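Local coordinates for scaffolding protein (Clostridium cellulolyticum, PDB 1G43) that probably binds crystalline cellulose through its family IIIa cellulose-binding domain, thereby anchoring the cellulosome of this bacterium to its substrate, at residues Ala39-Arg44 with Gly110-Gln115; Leu55-Asp60 with Gly79-Val84. All blocks are in the same frame, centred on the assembly; numbering follows the deposited sequence.

Contact 1. Residues Ala39-Arg44 with Gly110-Gln115; sequences ADLKLR and GSIEIQ
Leu43 and Ile114 reach toward each other from two different sheets and meet tip to tip. Atom by atom the leucine side chain closes in: Leu43 CB lies 6.2 Å from Ile114 CD1. Leu43 CG comes nearer, and Leu43 CD1 touches Ile114 CD1 at 3.9 Å. The other branch, Leu43 CD2, turns back and is again 6.2 Å from Ile114 CD1, so a single methyl makes the contact. On the isoleucine the long branch does the touching: CG1 stands beside the backbone N, anti to the carbonyl carbon (chi1 -53°), which aims CD1 at the leucine. Two residues earlier in both strands a looser apolar contact is made differently: Leu41 CD2 lies 4.4 Å from Ile112 CG2, the isoleucine's short branch. The CA atoms of Leu43 and Ile114 are 10.0 Å apart, a spacing that only side chains can bridge and that fits facing sheets of a beta-sandwich, here strand 41-47 of one sheet against strand 111-120 of the other. All four residues are buried, and their side chains meet through hydrocarbon alone. Neighbouring strands fill in around them: Phe26 and Ala148 pack on Leu43, while Val28 touches both Leu41 and Ile112.

Contact 2. Residues Leu55-Asp60 with Gly79-Val84; sequences LTFWCD and GSFKAV. Unlike the reference sequence in segment 55-60: Trp58 (reference Leu), Cys59 (reference Gly).
Where the two sheets of the beta-sandwich come together beside the edge strand 77-88, strand 55-66 of the opposing sheet lays Leu55 and Phe57 against Gly79 and Phe81. The evidence for an intimate fit is the position of Gly79 CA, which sits over the centre of the Phe57 ring, 3.5 Å from the ring centroid and only 1° off its normal, a CH-pi contact. Gly79 N shares this face but is shifted toward one side, 3.5 Å from Phe57 CE2. Because glycine carries no side chain, the ring can rest directly on the backbone, and the anti placement of Phe57 CG relative to its own N (chi1 176°) swings it there. The segments' axes approach to 7.6 Å with their directions 146° apart, so this is a skewed antiparallel crossing between sheets, bridged by side chains. Further along, a second CH-pi contact uses Phe81: Leu55 CD1 stands over the middle of its ring, 4.0 Å from the centroid. The leucine stem takes part as well, Leu55 CB lying 3.9 Å from Phe81 CE2. That same ring carbon is 4.1 Å from Phe57 CB, and Phe81 CZ comes to the edge of the Phe57 ring, near its plane, which ties the two aromatic units into one apolar cluster. Strand 91-99 adds Leu95, which touches both phenylalanines, and Tyr47 touches Leu55 and Phe81. The ring of Phe118 meets that of Phe81 at an incline.

Overall arrangement
Both contacts join the same two sheets of the sandwich, with centres about 15 Å apart. Contact 2 is nested in the chain loop that contact 1 closes. In one sheet their strands, 111-120 and 55-66, are direct neighbours, and the segments touch: Gln115 O lies 2.8 Å from Asp60 N, a probable hydrogen bond. In the other sheet, strand 91-99 separates strand 41-47 from strand 77-88. Contact 1 is buried, whereas contact 2 lies at the surface, with metal ions nearby. The side chain of Leu55 is about 10 Å from the calcium ion, whose site comprises Thr48, Asp50, Asp127, Asn130 and Asp131, and that of Phe81 is about 6 Å from a bound zinc ion.

Contact 1. Residues Ala39-Arg44 with Gly110-Gln115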
# COMPACT_ATOMS: atom_id res chain seq x y z
N ALA A 39 -4.84 11.55 -6.44
CA ALA A 39 -3.66 12.31 -6.00
C ALA A 39 -3.60 12.41 -4.47
O ALA A 39 -2.52 12.50 -3.88
CB ALA A 39 -3.70 13.71 -6.60
N ASP A 40 -4.77 12.40 -3.84
CA ASP A 40 -4.93 12.53 -2.39
C ASP A 40 -4.83 11.23 -1.61
O ASP A 40 -4.81 11.23 -0.38
CB ASP A 40 -6.29 13.15 -2.07
CG ASP A 40 -6.44 14.58 -2.58
OD1 ASP A 40 -5.56 15.41 -2.27
OD2 ASP A 40 -7.44 14.86 -3.27
N LEU A 41 -4.77 10.12 -2.33
CA LEU A 41 -4.73 8.83 -1.68
C LEU A 41 -3.32 8.31 -1.41
O LEU A 41 -2.56 8.10 -2.33
CB LEU A 41 -5.49 7.84 -2.55
CG LEU A 41 -5.64 6.38 -2.12
CD1 LEU A 41 -6.44 6.29 -0.82
CD2 LEU A 41 -6.34 5.63 -3.22
N LYS A 42 -2.98 8.12 -0.13
CA LYS A 42 -1.70 7.53 0.25
C LYS A 42 -1.96 6.18 0.94
O LYS A 42 -3.00 5.98 1.58
CB LYS A 42 -0.90 8.42 1.20
CG LYS A 42 -0.42 9.72 0.60
CD LYS A 42 0.38 9.48 -0.64
CE LYS A 42 0.87 10.80 -1.20
NZ LYS A 42 -0.23 11.68 -1.64
N LEU A 43 -1.03 5.26 0.79
CA LEU A 43 -1.14 3.95 1.40
C LEU A 43 0.20 3.70 2.10
O LEU A 43 1.26 4.08 1.59
CB LEU A 43 -1.43 2.90 0.32
CG LEU A 43 -2.85 2.92 -0.25
CD1 LEU A 43 -2.92 2.27 -1.60
CD2 LEU A 43 -3.79 2.23 0.73
N ARG A 44 0.15 3.08 3.28
CA ARG A 44 1.35 2.79 4.03
C ARG A 44 1.49 1.33 4.48
O ARG A 44 0.51 0.68 4.86
CB ARG A 44 1.42 3.66 5.27
CG ARG A 44 1.52 5.13 5.00
CD ARG A 44 1.73 5.82 6.31
NE ARG A 44 2.07 7.21 6.14
CZ ARG A 44 2.02 8.09 7.14
NH1 ARG A 44 1.65 7.69 8.35
NH2 ARG A 44 2.32 9.37 6.93
N GLY A 110 -16.40 3.34 -6.49
CA GLY A 110 -15.44 2.70 -7.38
C GLY A 110 -14.28 1.99 -6.63
O GLY A 110 -14.08 2.20 -5.42
N SER A 111 -13.53 1.16 -7.35
CA SER A 111 -12.38 0.43 -6.78
C SER A 111 -11.10 0.57 -7.59
O SER A 111 -11.13 0.54 -8.81
CB SER A 111 -12.66 -1.06 -6.71
OG SER A 111 -13.55 -1.36 -5.67
N ILE A 112 -9.97 0.72 -6.91
CA ILE A 112 -8.71 0.76 -7.60
C ILE A 112 -7.84 -0.37 -7.03
O ILE A 112 -7.75 -0.54 -5.81
CB ILE A 112 -7.99 2.13 -7.44
CG1 ILE A 112 -6.68 2.12 -8.26
CG2 ILE A 112 -7.79 2.44 -5.95
CD1 ILE A 112 -5.88 3.42 -8.14
N GLU A 113 -7.24 -1.16 -7.91
CA GLU A 113 -6.36 -2.24 -7.49
C GLU A 113 -4.93 -1.79 -7.73
O GLU A 113 -4.60 -1.30 -8.80
CB GLU A 113 -6.66 -3.51 -8.27
CG GLU A 113 -5.76 -4.67 -7.82
CD GLU A 113 -6.09 -5.99 -8.50
OE1 GLU A 113 -6.94 -6.00 -9.43
OE2 GLU A 113 -5.50 -7.01 -8.11
N ILE A 114 -4.09 -1.94 -6.72
CA ILE A 114 -2.71 -1.50 -6.78
C ILE A 114 -1.76 -2.60 -6.31
O ILE A 114 -1.71 -2.90 -5.12
CB ILE A 114 -2.54 -0.27 -5.88
CG1 ILE A 114 -3.59 0.78 -6.25
CG2 ILE A 114 -1.15 0.30 -6.03
CD1 ILE A 114 -3.46 2.05 -5.48
N GLN A 115 -1.01 -3.19 -7.24
CA GLN A 115 -0.10 -4.28 -6.90
C GLN A 115 1.31 -3.81 -6.95
O GLN A 115 1.79 -3.36 -7.99
CB GLN A 115 -0.32 -5.49 -7.81
CG GLN A 115 -1.75 -6.01 -7.71
CD GLN A 115 -1.96 -7.34 -8.42
OE1 GLN A 115 -1.86 -7.44 -9.64
NE2 GLN A 115 -2.27 -8.37 -7.65

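Contact 2. Residues Leu55-Asp60 with Gly79-Val84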
# COMPACT_ATOMS: atom_id res chain seq x y z
N LEU A 55 16.75 0.13 -1.62
CA LEU A 55 15.59 -0.65 -2.01
C LEU A 55 15.09 -0.23 -3.39
O LEU A 55 15.34 0.88 -3.85
CB LEU A 55 14.47 -0.47 -0.99
CG LEU A 55 14.83 -0.88 0.45
CD1 LEU A 55 13.59 -0.76 1.33
CD2 LEU A 55 15.33 -2.31 0.49
N THR A 56 14.41 -1.14 -4.08
CA THR A 56 13.84 -0.81 -5.37
C THR A 56 12.36 -1.08 -5.28
O THR A 56 11.95 -2.14 -4.80
CB THR A 56 14.47 -1.64 -6.53
OG1 THR A 56 15.81 -1.19 -6.71
CG2 THR A 56 13.73 -1.41 -7.86
N PHE A 57 11.56 -0.10 -5.70
CA PHE A 57 10.11 -0.23 -5.70
C PHE A 57 9.56 -0.55 -7.10
O PHE A 57 10.04 -0.04 -8.10
CB PHE A 57 9.48 1.06 -5.23
CG PHE A 57 7.98 1.06 -5.28
CD1 PHE A 57 7.23 0.58 -4.21
CD2 PHE A 57 7.31 1.59 -6.37
CE1 PHE A 57 5.84 0.64 -4.22
CE2 PHE A 57 5.91 1.66 -6.39
CZ PHE A 57 5.18 1.19 -5.32
N TRP A 58 8.52 -1.38 -7.15
CA TRP A 58 7.87 -1.75 -8.42
C TRP A 58 6.36 -1.74 -8.27
O TRP A 58 5.86 -2.19 -7.25
CB TRP A 58 8.23 -3.19 -8.85
CG TRP A 58 9.59 -3.37 -9.41
CD1 TRP A 58 10.00 -3.08 -10.68
CD2 TRP A 58 10.73 -3.93 -8.74
NE1 TRP A 58 11.32 -3.43 -10.85
CE2 TRP A 58 11.79 -3.95 -9.67
CE3 TRP A 58 10.95 -4.42 -7.44
CZ2 TRP A 58 13.07 -4.44 -9.35
CZ3 TRP A 58 12.23 -4.91 -7.12
CH2 TRP A 58 13.27 -4.92 -8.07
N CYS A 59 5.64 -1.20 -9.26
CA CYS A 59 4.17 -1.30 -9.27
C CYS A 59 3.95 -2.23 -10.44
O CYS A 59 4.19 -1.85 -11.58
CB CYS A 59 3.44 0.01 -9.56
SG CYS A 59 1.60 -0.21 -9.60
N ASP A 60 3.52 -3.46 -10.16
CA ASP A 60 3.28 -4.45 -11.21
C ASP A 60 1.99 -4.19 -12.00
O ASP A 60 1.89 -4.56 -13.17
CB ASP A 60 3.23 -5.86 -10.60
CG ASP A 60 4.52 -6.24 -9.88
OD1 ASP A 60 5.61 -5.83 -10.34
OD2 ASP A 60 4.43 -6.95 -8.85
N GLY A 79 6.46 4.84 -5.09
CA GLY A 79 6.69 4.29 -3.78
C GLY A 79 7.80 5.04 -3.09
O GLY A 79 8.74 5.47 -3.74
N SER A 80 7.70 5.21 -1.78
CA SER A 80 8.71 5.91 -0.99
C SER A 80 8.98 5.16 0.29
O SER A 80 8.07 4.56 0.85
CB SER A 80 8.25 7.32 -0.63
OG SER A 80 8.26 8.12 -1.78
N PHE A 81 10.21 5.24 0.77
CA PHE A 81 10.58 4.57 2.00
C PHE A 81 11.07 5.58 3.04
O PHE A 81 12.09 6.25 2.87
CB PHE A 81 11.62 3.53 1.67
CG PHE A 81 11.13 2.48 0.72
CD1 PHE A 81 10.22 1.50 1.14
CD2 PHE A 81 11.57 2.47 -0.60
CE1 PHE A 81 9.77 0.52 0.27
CE2 PHE A 81 11.12 1.48 -1.49
CZ PHE A 81 10.22 0.50 -1.04
N LYS A 82 10.33 5.69 4.14
CA LYS A 82 10.68 6.67 5.16
C LYS A 82 10.81 6.04 6.54
O LYS A 82 10.22 5.02 6.81
CB LYS A 82 9.62 7.75 5.16
CG LYS A 82 9.19 8.17 3.76
CD LYS A 82 8.20 9.35 3.75
CE LYS A 82 7.77 9.63 2.30
NZ LYS A 82 7.12 10.94 2.12
N ALA A 83 11.57 6.67 7.42
CA ALA A 83 11.75 6.14 8.75
C ALA A 83 10.56 6.43 9.66
O ALA A 83 9.77 7.36 9.43
CB ALA A 83 12.99 6.70 9.37
N VAL A 84 10.43 5.61 10.69
CA VAL A 84 9.38 5.77 11.69
C VAL A 84 10.16 6.23 12.91
O VAL A 84 10.91 5.47 13.51
CB VAL A 84 8.68 4.45 12.02
CG1 VAL A 84 7.51 4.72 12.96
CG2 VAL A 84 8.18 3.77 10.75